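Local structure of dTDP-glucose 4,6-dehydratase (5U4Q) at residues A[17-20]-A[21-25]; A[228-231]-A[232-236]; A[302-305]-A[306-309]. The protein probably acts as an NAD-dependent dehydratase of a nucleotide sugar, converting dTDP-glucose to its 4-keto-6-deoxy form. One frame throughout, in Å; residues are numbered along the deposited sequence.

Interaction 1 of 3, residues A[17-20]-A[21-25]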
ATOM      1  N   PHE A  17     -17.798 -16.825   4.135  1.00 12.45           N
ATOM      2  CA  PHE A  17     -18.756 -17.858   4.538  1.00 12.75           C
ATOM      3  C   PHE A  17     -18.863 -18.918   3.434  1.00 12.71           C
ATOM      4  O   PHE A  17     -18.752 -20.126   3.670  1.00 13.07           O
ATOM      5  CB  PHE A  17     -20.141 -17.261   4.811  1.00 12.83           C
ATOM      6  CG  PHE A  17     -21.241 -18.258   4.703  1.00 13.55           C
ATOM      7  CD1 PHE A  17     -21.373 -19.280   5.643  1.00 15.04           C
ATOM      8  CD2 PHE A  17     -22.142 -18.211   3.655  1.00 14.73           C
ATOM      9  CE1 PHE A  17     -22.371 -20.218   5.524  1.00 15.99           C
ATOM     10  CE2 PHE A  17     -23.150 -19.144   3.545  1.00 15.67           C
ATOM     11  CZ  PHE A  17     -23.260 -20.156   4.479  1.00 15.99           C
ATOM     12  N   HIS A  18     -19.107 -18.474   2.201  1.00 12.55           N
ATOM     13  CA  HIS A  18     -19.246 -19.406   1.111  1.00 13.32           C
ATOM     14  C   HIS A  18     -18.014 -20.250   0.827  1.00 13.60           C
ATOM     15  O   HIS A  18     -18.141 -21.446   0.519  1.00 14.70           O
ATOM     16  CB  HIS A  18     -19.697 -18.680  -0.173  1.00 13.55           C
ATOM     17  CG  HIS A  18     -21.122 -18.245  -0.161  1.00 13.81           C
ATOM     18  ND1 HIS A  18     -22.154 -19.029  -0.636  1.00 15.50           N
ATOM     19  CD2 HIS A  18     -21.682 -17.079   0.237  1.00 12.66           C
ATOM     20  CE1 HIS A  18     -23.286 -18.349  -0.538  1.00 14.34           C
ATOM     21  NE2 HIS A  18     -23.033 -17.174  -0.003  1.00 14.09           N
ATOM     22  N   ILE A  19     -16.833 -19.652   0.964  1.00 12.74           N
ATOM     23  CA  ILE A  19     -15.600 -20.392   0.746  1.00 13.18           C
ATOM     24  C   ILE A  19     -15.446 -21.431   1.864  1.00 12.26           C
ATOM     25  O   ILE A  19     -15.185 -22.595   1.589  1.00 12.92           O
ATOM     26  CB  ILE A  19     -14.363 -19.463   0.685  1.00 14.38           C
ATOM     27  CG1 ILE A  19     -14.468 -18.493  -0.507  1.00 15.88           C
ATOM     28  CG2 ILE A  19     -13.071 -20.281   0.608  1.00 14.85           C
ATOM     29  CD1 ILE A  19     -14.581 -19.140  -1.828  1.00 16.45           C
ATOM     30  N   ALA A  20     -15.653 -21.008   3.110  1.00 12.00           N
ATOM     31  CA  ALA A  20     -15.535 -21.973   4.230  1.00 12.40           C
ATOM     32  C   ALA A  20     -16.528 -23.126   4.062  1.00 13.83           C
ATOM     33  O   ALA A  20     -16.186 -24.295   4.250  1.00 13.71           O
ATOM     34  CB  ALA A  20     -15.782 -21.272   5.528  1.00 12.93           C
ATOM     35  N   GLN A  21     -17.774 -22.807   3.705  1.00 13.58           N
ATOM     36  CA  GLN A  21     -18.793 -23.843   3.542  1.00 14.02           C
ATOM     37  C   GLN A  21     -18.383 -24.872   2.457  1.00 14.57           C
ATOM     38  O   GLN A  21     -18.525 -26.088   2.637  1.00 14.07           O
ATOM     39  CB  GLN A  21     -20.135 -23.185   3.187  1.00 15.85           C
ATOM     40  CG  GLN A  21     -21.284 -24.150   2.989  1.00 18.52           C
ATOM     41  CD  GLN A  21     -22.547 -23.407   2.635  1.00 20.69           C
ATOM     42  OE1 GLN A  21     -22.628 -22.718   1.576  1.00 24.46           O
ATOM     43  NE2 GLN A  21     -23.528 -23.508   3.497  1.00 20.17           N
ATOM     44  N   ARG A  22     -17.880 -24.380   1.332  0.50 13.53           N
ATOM     45  CA  ARG A  22     -17.463 -25.263   0.252  0.50 13.15           C
ATOM     46  C   ARG A  22     -16.297 -26.154   0.685  0.50 13.50           C
ATOM     47  O   ARG A  22     -16.275 -27.355   0.400  0.50 14.36           O
ATOM     48  CB  ARG A  22     -17.110 -24.444  -0.994  0.50 13.58           C
ATOM     49  CG  ARG A  22     -16.550 -25.239  -2.145  0.50 15.15           C
ATOM     50  CD  ARG A  22     -17.507 -26.279  -2.721  0.50 15.90           C
ATOM     51  NE  ARG A  22     -16.829 -27.022  -3.779  0.50 17.30           N
ATOM     52  CZ  ARG A  22     -16.757 -26.638  -5.056  0.50 17.76           C
ATOM     53  NH1 ARG A  22     -17.356 -25.531  -5.470  0.50 17.73           N
ATOM     54  NH2 ARG A  22     -16.083 -27.369  -5.925  0.50 18.42           N
ATOM     55  N   LEU A  23     -15.334 -25.572   1.389  1.00 13.37           N
ATOM     56  CA  LEU A  23     -14.155 -26.338   1.802  1.00 13.06           C
ATOM     57  C   LEU A  23     -14.562 -27.415   2.800  1.00 13.96           C
ATOM     58  O   LEU A  23     -14.050 -28.536   2.748  1.00 14.32           O
ATOM     59  CB  LEU A  23     -13.061 -25.445   2.378  1.00 13.82           C
ATOM     60  CG  LEU A  23     -12.393 -24.463   1.393  1.00 13.49           C
ATOM     61  CD1 LEU A  23     -11.542 -23.450   2.131  1.00 14.93           C
ATOM     62  CD2 LEU A  23     -11.591 -25.215   0.336  1.00 15.28           C
ATOM     63  N   LEU A  24     -15.495 -27.072   3.680  1.00 13.54           N
ATOM     64  CA  LEU A  24     -16.014 -28.067   4.633  1.00 14.09           C
ATOM     65  C   LEU A  24     -16.712 -29.177   3.911  1.00 15.49           C
ATOM     66  O   LEU A  24     -16.567 -30.373   4.287  1.00 16.02           O
ATOM     67  CB  LEU A  24     -16.937 -27.417   5.654  1.00 13.70           C
ATOM     68  CG  LEU A  24     -16.223 -26.516   6.638  1.00 13.50           C
ATOM     69  CD1 LEU A  24     -17.153 -25.534   7.335  1.00 14.18           C
ATOM     70  CD2 LEU A  24     -15.420 -27.344   7.647  1.00 14.08           C
ATOM     71  N   ASN A  25     -17.510 -28.835   2.913  1.00 13.86           N
ATOM     72  CA  ASN A  25     -18.225 -29.860   2.136  1.00 15.62           C
ATOM     73  C   ASN A  25     -17.304 -30.755   1.284  1.00 15.84           C
ATOM     74  O   ASN A  25     -17.722 -31.843   0.841  1.00 18.03           O
ATOM     75  CB  ASN A  25     -19.355 -29.219   1.313  1.00 18.06           C
ATOM     76  CG  ASN A  25     -20.561 -28.856   2.175  1.00 21.74           C
ATOM     77  OD1 ASN A  25     -21.014 -29.660   2.987  1.00 26.69           O
ATOM     78  ND2 ASN A  25     -21.129 -27.684   1.944  1.00 27.21           N
TER
HETATM   79  O   HOH W   1     -20.383 -22.617  -0.530  1.00 21.80           O

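Interaction 2 of 3, residues A[228-231]-A[232-236]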
ATOM      1  N   GLU A 228     -16.327 -21.545  -6.969  1.00 14.79           N
ATOM      2  CA  GLU A 228     -15.695 -22.588  -7.778  1.00 14.51           C
ATOM      3  C   GLU A 228     -14.299 -22.139  -8.209  1.00 15.33           C
ATOM      4  O   GLU A 228     -13.346 -22.919  -8.105  1.00 14.41           O
ATOM      5  CB  GLU A 228     -16.567 -22.921  -8.996  1.00 16.91           C
ATOM      6  CG  GLU A 228     -16.031 -24.056  -9.848  1.00 20.55           C
ATOM      7  CD  GLU A 228     -15.934 -25.373  -9.104  1.00 24.94           C
ATOM      8  OE1 GLU A 228     -16.762 -25.628  -8.213  1.00 27.55           O
ATOM      9  OE2 GLU A 228     -15.032 -26.177  -9.446  1.00 28.79           O
ATOM     10  N   ALA A 229     -14.181 -20.895  -8.672  1.00 15.57           N
ATOM     11  CA  ALA A 229     -12.875 -20.381  -9.118  1.00 15.75           C
ATOM     12  C   ALA A 229     -11.857 -20.310  -7.987  1.00 15.07           C
ATOM     13  O   ALA A 229     -10.687 -20.701  -8.139  1.00 15.61           O
ATOM     14  CB  ALA A 229     -13.042 -19.012  -9.720  1.00 16.09           C
ATOM     15  N   VAL A 230     -12.277 -19.775  -6.857  1.00 14.39           N
ATOM     16  CA  VAL A 230     -11.363 -19.626  -5.737  1.00 14.05           C
ATOM     17  C   VAL A 230     -10.887 -20.972  -5.235  1.00 14.91           C
ATOM     18  O   VAL A 230      -9.712 -21.134  -4.921  1.00 15.57           O
ATOM     19  CB  VAL A 230     -12.019 -18.807  -4.606  1.00 14.92           C
ATOM     20  CG1 VAL A 230     -11.168 -18.783  -3.345  1.00 16.08           C
ATOM     21  CG2 VAL A 230     -12.308 -17.397  -5.088  1.00 15.21           C
ATOM     22  N   VAL A 231     -11.790 -21.941  -5.120  1.00 14.96           N
ATOM     23  CA  VAL A 231     -11.385 -23.247  -4.598  1.00 16.84           C
ATOM     24  C   VAL A 231     -10.406 -23.919  -5.586  1.00 17.21           C
ATOM     25  O   VAL A 231      -9.425 -24.554  -5.143  1.00 18.90           O
ATOM     26  CB  VAL A 231     -12.602 -24.103  -4.177  1.00 19.28           C
ATOM     27  CG1 VAL A 231     -12.168 -25.517  -3.816  1.00 22.87           C
ATOM     28  CG2 VAL A 231     -13.320 -23.439  -3.000  1.00 20.29           C
ATOM     29  N   ARG A 232     -10.603 -23.737  -6.894  1.00 15.99           N
ATOM     30  CA  ARG A 232      -9.637 -24.252  -7.912  1.00 16.58           C
ATOM     31  C   ARG A 232      -8.280 -23.520  -7.779  1.00 16.96           C
ATOM     32  O   ARG A 232      -7.227 -24.165  -7.799  1.00 17.48           O
ATOM     33  CB  ARG A 232     -10.157 -24.128  -9.342  1.00 19.20           C
ATOM     34  CG  ARG A 232     -11.340 -25.033  -9.627  1.00 21.64           C
ATOM     35  CD  ARG A 232     -11.785 -24.989 -11.058  1.00 26.21           C
ATOM     36  NE  ARG A 232     -12.986 -25.825 -11.232  1.00 28.66           N
ATOM     37  CZ  ARG A 232     -13.300 -26.485 -12.343  1.00 32.72           C
ATOM     38  NH1 ARG A 232     -12.505 -26.461 -13.412  1.00 36.05           N
ATOM     39  NH2 ARG A 232     -14.420 -27.205 -12.375  1.00 37.59           N
ATOM     40  N   VAL A 233      -8.312 -22.198  -7.626  1.00 15.84           N
ATOM     41  CA  VAL A 233      -7.079 -21.419  -7.494  1.00 16.80           C
ATOM     42  C   VAL A 233      -6.271 -21.824  -6.273  1.00 15.41           C
ATOM     43  O   VAL A 233      -5.041 -21.847  -6.339  1.00 15.49           O
ATOM     44  CB  VAL A 233      -7.345 -19.895  -7.457  1.00 18.16           C
ATOM     45  CG1 VAL A 233      -6.114 -19.097  -7.006  1.00 21.04           C
ATOM     46  CG2 VAL A 233      -7.805 -19.419  -8.814  1.00 19.80           C
ATOM     47  N   LEU A 234      -6.944 -22.123  -5.164  1.00 15.55           N
ATOM     48  CA  LEU A 234      -6.260 -22.523  -3.932  1.00 16.41           C
ATOM     49  C   LEU A 234      -5.348 -23.727  -4.195  1.00 17.07           C
ATOM     50  O   LEU A 234      -4.303 -23.852  -3.531  1.00 16.50           O
ATOM     51  CB  LEU A 234      -7.276 -22.815  -2.791  1.00 17.65           C
ATOM     52  CG  LEU A 234      -7.696 -21.600  -1.932  1.00 19.98           C
ATOM     53  CD1 LEU A 234      -9.033 -21.824  -1.229  1.00 22.13           C
ATOM     54  CD2 LEU A 234      -6.620 -21.266  -0.899  1.00 20.96           C
ATOM     55  N   ASP A 235      -5.715 -24.570  -5.166  1.00 17.29           N
ATOM     56  CA  ASP A 235      -4.940 -25.780  -5.511  1.00 19.41           C
ATOM     57  C   ASP A 235      -3.867 -25.561  -6.568  1.00 19.60           C
ATOM     58  O   ASP A 235      -3.120 -26.502  -6.862  1.00 21.48           O
ATOM     59  CB  ASP A 235      -5.854 -26.916  -6.025  1.00 21.52           C
ATOM     60  CG  ASP A 235      -6.676 -27.572  -4.961  1.00 28.71           C
ATOM     61  OD1 ASP A 235      -6.406 -27.430  -3.752  1.00 31.97           O
ATOM     62  OD2 ASP A 235      -7.610 -28.303  -5.378  1.00 32.27           O
ATOM     63  N   VAL A 236      -3.770 -24.360  -7.143  1.00 16.98           N
ATOM     64  CA  VAL A 236      -2.760 -24.079  -8.150  1.00 16.44           C
ATOM     65  C   VAL A 236      -1.721 -23.209  -7.467  1.00 16.79           C
ATOM     66  O   VAL A 236      -1.946 -22.023  -7.249  1.00 17.18           O
ATOM     67  CB  VAL A 236      -3.337 -23.395  -9.405  1.00 18.14           C
ATOM     68  CG1 VAL A 236      -2.222 -23.096 -10.392  1.00 18.41           C
ATOM     69  CG2 VAL A 236      -4.399 -24.276 -10.068  1.00 19.72           C
TER
HETATM   70  O   HOH W   2      -8.831 -26.045  -2.864  1.00 30.83           O

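Interaction 3 of 3, residues A[302-305]-A[306-309]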
ATOM      1  N   SER A 302     -15.025  -2.806 -18.922  1.00 34.21           N
ATOM      2  CA  SER A 302     -14.853  -4.258 -19.103  1.00 31.47           C
ATOM      3  C   SER A 302     -13.522  -4.736 -18.531  1.00 29.13           C
ATOM      4  O   SER A 302     -12.591  -3.951 -18.345  1.00 26.44           O
ATOM      5  CB  SER A 302     -14.951  -4.656 -20.574  1.00 32.71           C
ATOM      6  OG  SER A 302     -14.054  -3.903 -21.368  1.00 34.48           O
ATOM      7  N   ALA A 303     -13.449  -6.030 -18.251  1.00 28.48           N
ATOM      8  CA  ALA A 303     -12.265  -6.642 -17.650  1.00 27.06           C
ATOM      9  C   ALA A 303     -11.863  -7.925 -18.341  1.00 22.73           C
ATOM     10  O   ALA A 303     -12.721  -8.710 -18.792  1.00 24.76           O
ATOM     11  CB  ALA A 303     -12.533  -6.924 -16.183  1.00 26.69           C
ATOM     12  N   ASP A 304     -10.560  -8.147 -18.422  1.00 20.11           N
ATOM     13  CA  ASP A 304     -10.001  -9.343 -19.053  1.00 18.80           C
ATOM     14  C   ASP A 304      -9.770 -10.452 -18.009  1.00 20.92           C
ATOM     15  O   ASP A 304      -8.983 -10.279 -17.061  1.00 19.64           O
ATOM     16  CB  ASP A 304      -8.675  -8.990 -19.746  1.00 21.69           C
ATOM     17  CG  ASP A 304      -7.992 -10.188 -20.452  1.00 21.83           C
ATOM     18  OD1 ASP A 304      -8.532 -11.308 -20.478  1.00 23.89           O
ATOM     19  OD2 ASP A 304      -6.890  -9.989 -21.016  1.00 25.72           O
ATOM     20  N   THR A 305     -10.441 -11.584 -18.204  1.00 22.16           N
ATOM     21  CA  THR A 305     -10.254 -12.740 -17.326  1.00 24.10           C
ATOM     22  C   THR A 305      -9.682 -13.966 -18.054  1.00 24.42           C
ATOM     23  O   THR A 305      -9.794 -15.105 -17.547  1.00 24.41           O
ATOM     24  CB  THR A 305     -11.556 -13.110 -16.613  1.00 25.65           C
ATOM     25  OG1 THR A 305     -12.566 -13.389 -17.581  1.00 29.57           O
ATOM     26  CG2 THR A 305     -12.024 -11.969 -15.747  1.00 27.02           C
ATOM     27  N   GLN A 306      -9.027 -13.759 -19.202  1.00 24.82           N
ATOM     28  CA  GLN A 306      -8.362 -14.873 -19.916  1.00 25.19           C
ATOM     29  C   GLN A 306      -7.307 -15.612 -19.066  1.00 24.15           C
ATOM     30  O   GLN A 306      -7.192 -16.846 -19.153  1.00 23.16           O
ATOM     31  CB  GLN A 306      -7.748 -14.389 -21.265  1.00 29.02           C
ATOM     32  CG  GLN A 306      -6.659 -15.268 -21.913  1.00 29.82           C
ATOM     33  CD  GLN A 306      -5.225 -14.985 -21.427  1.00 30.56           C
ATOM     34  OE1 GLN A 306      -4.774 -13.843 -21.405  1.00 33.23           O
ATOM     35  NE2 GLN A 306      -4.490 -16.039 -21.095  1.00 34.77           N
ATOM     36  N   PRO A 307      -6.516 -14.871 -18.262  1.00 20.24           N
ATOM     37  CA  PRO A 307      -5.523 -15.618 -17.534  1.00 20.81           C
ATOM     38  C   PRO A 307      -6.155 -16.643 -16.568  1.00 20.16           C
ATOM     39  O   PRO A 307      -5.636 -17.770 -16.466  1.00 21.51           O
ATOM     40  CB  PRO A 307      -4.708 -14.527 -16.839  1.00 19.87           C
ATOM     41  CG  PRO A 307      -4.806 -13.362 -17.759  1.00 19.38           C
ATOM     42  CD  PRO A 307      -6.208 -13.426 -18.294  1.00 18.79           C
ATOM     43  N   LEU A 308      -7.262 -16.296 -15.902  1.00 20.82           N
ATOM     44  CA  LEU A 308      -7.860 -17.247 -14.944  1.00 21.65           C
ATOM     45  C   LEU A 308      -8.551 -18.393 -15.700  1.00 22.48           C
ATOM     46  O   LEU A 308      -8.565 -19.538 -15.218  1.00 23.71           O
ATOM     47  CB  LEU A 308      -8.771 -16.544 -13.931  1.00 22.58           C
ATOM     48  CG  LEU A 308      -9.152 -17.295 -12.641  1.00 27.08           C
ATOM     49  CD1 LEU A 308      -7.923 -17.742 -11.865  1.00 24.80           C
ATOM     50  CD2 LEU A 308     -10.024 -16.426 -11.750  1.00 29.18           C
ATOM     51  N   TYR A 309      -9.062 -18.105 -16.906  1.00 22.26           N
ATOM     52  CA  TYR A 309      -9.623 -19.162 -17.767  1.00 22.12           C
ATOM     53  C   TYR A 309      -8.542 -20.134 -18.199  1.00 22.34           C
ATOM     54  O   TYR A 309      -8.748 -21.333 -18.153  1.00 23.38           O
ATOM     55  CB  TYR A 309     -10.336 -18.594 -19.023  1.00 24.62           C
ATOM     56  CG  TYR A 309     -10.824 -19.694 -19.958  1.00 25.63           C
ATOM     57  CD1 TYR A 309     -11.993 -20.391 -19.688  1.00 28.06           C
ATOM     58  CD2 TYR A 309     -10.085 -20.069 -21.085  1.00 25.48           C
ATOM     59  CE1 TYR A 309     -12.426 -21.421 -20.517  1.00 29.47           C
ATOM     60  CE2 TYR A 309     -10.516 -21.108 -21.917  1.00 27.74           C
ATOM     61  CZ  TYR A 309     -11.692 -21.770 -21.626  1.00 28.18           C
ATOM     62  OH  TYR A 309     -12.140 -22.799 -22.427  1.00 30.33           O
TER
HETATM   63  O   HOH W   3      -5.748 -11.919 -22.518  1.00 34.19           O

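Interaction 1 of 3, residues A[17-20]-A[21-25]
Phe17 and Gln21 make one of the successive i to i+4 backbone bonds of helix 14-25, the helix of the beta-alpha-beta unit that begins the NAD-binding Rossmann fold. Gln21 N reaches Phe17 O at 2.9 Å with an N-H...O angle of 164°, and Arg22 N, Leu23 N and Leu24 N donate in the same way to His18 O, Ile19 O and Ala20 O. One of these carbonyls serves twice: a water donates to His18 O at 2.7 Å and also to Gln21 OE1 at 3.1 Å, so it ties the amide of Gln21 back to the helix. The extended chain of Gln21, with CG anti to the backbone N (chi1 180°), carries that amide obliquely across the end of the Phe17 ring, the two planes 58° apart and Gln21 NE2 3.5 Å from Phe17 CZ. The remaining polar ends find partners elsewhere in the chain: His18 NE2 is bonded to Pro187 O, while Arg22, in the conformer described, pairs through NE with Glu26 and through NH1 with Glu228. Towards the sheet the helix turns apolar, Leu23 packing on Phe6, Val8 and Val30. Ile19 and Leu23 lie side by side, with Ile19 CG2 3.8 Å from Leu23 CD1.

Interaction 2 of 3, residues A[228-231]-A[232-236]
Glu228 and Arg232, one turn apart on helix 223-234, form an intrahelical i to i+4 salt bridge. Arg232 NE donates to Glu228 OE2 over 2.7 Å at an N-H...O angle of 164°. The oxygen lies at the edge of the guanidinium, within its plane, and receives the proton on its anti lone pair; a second, weak bond runs from Arg232 NH2 to the same Glu228 OE2 at 3.2 Å. The carboxylate plane is turned 78° from that of the guanidinium, which it meets at the edge. A bend at chi2 (62°) swings the Glu228 carboxylate along the helix to meet the straight arginine chain. Beyond the pair, Arg232 NH1 is bonded to Val312 O.

Beneath lie the helical bonds from Arg232 N, Val233 N and Leu234 N to Glu228 O, Ala229 O and Val230 O. A water donates to Val231 O at 2.8 Å and, weakly, to OD1 of Asp235, whose stronger partner is Arg81. The buried face is apolar: Val230 packs on Leu179 and Ile263, Val233 on Leu308, and Val230 CG1 lies 4.3 Å from Leu234 CD1. With Arg232 on OE2 and, in the Arg22 conformer described, that second arginine on OE1, Glu228 is probably held ionised, and its charge links this helix to helix 14-25.

Interaction 3 of 3, residues A[302-305]-A[306-309]
Asp304 and Gln306 meet at the start of helix 306-312, where the aspartate side chain folds forward into an Asx turn. With CG anti to the backbone N (chi1 -180°), Asp304 CB directs the carboxylate along the chain towards the helix. Asp304 CG then stands 3.9 Å from Gln306 N, and the branch at its end divides the work. Asp304 OD1 accepts Gln306 N at 2.8 Å with an N-H...O angle of 166°; the donor comes to the anti side of the oxygen, 31° out of the carboxylate plane. The same oxygen also lies against carbon, Gln306 CB at 3.3 Å and Pro307 CD at 3.8 Å. Asp304 OD2 takes a water proton at 2.7 Å, and the Gln306 amide lies beside the carboxylate, pointing the same way.

Thr305, at the N-cap position, contributes its carbonyl and not its hydroxyl: Tyr309 N donates to Thr305 O at 3.2 Å, and Leu308 N makes a second, weak bond to it. Pro307, in the first turn, has no N-H to offer. On the inner side Leu308 is buried against Tyr261 and Ile263, and Asp304 O is bonded to Asn262, so this helix start rests on strand 258-263.

In chemical terms, a carboxylate from the residue before the N-cap takes over the first N-H of the helix, and its negative charge next to the N-terminal turn is probably favourable to the helix dipole.

Overall arrangement
The three contacts follow one another along the chain, neither nesting nor crossing, and each closes only a local turn. Interaction 1 comes first, in the helix between strands 5-9 and 29-34 of the large parallel sheet. Some two hundred residues later, interaction 2 lies on helix 223-234 and touches it: their centres are 12 Å apart, and Ile19 and Arg22 pack against Val230 and Val231. Interaction 3 starts helix 306-312 after strand 288-291 and reaches interaction 2 through Leu308 CD1, 3.5 Å from Val233 CG2. Interactions 1 and 3 do not meet, so residues 228-236 bridge the N-terminal Rossmann unit and the late helix.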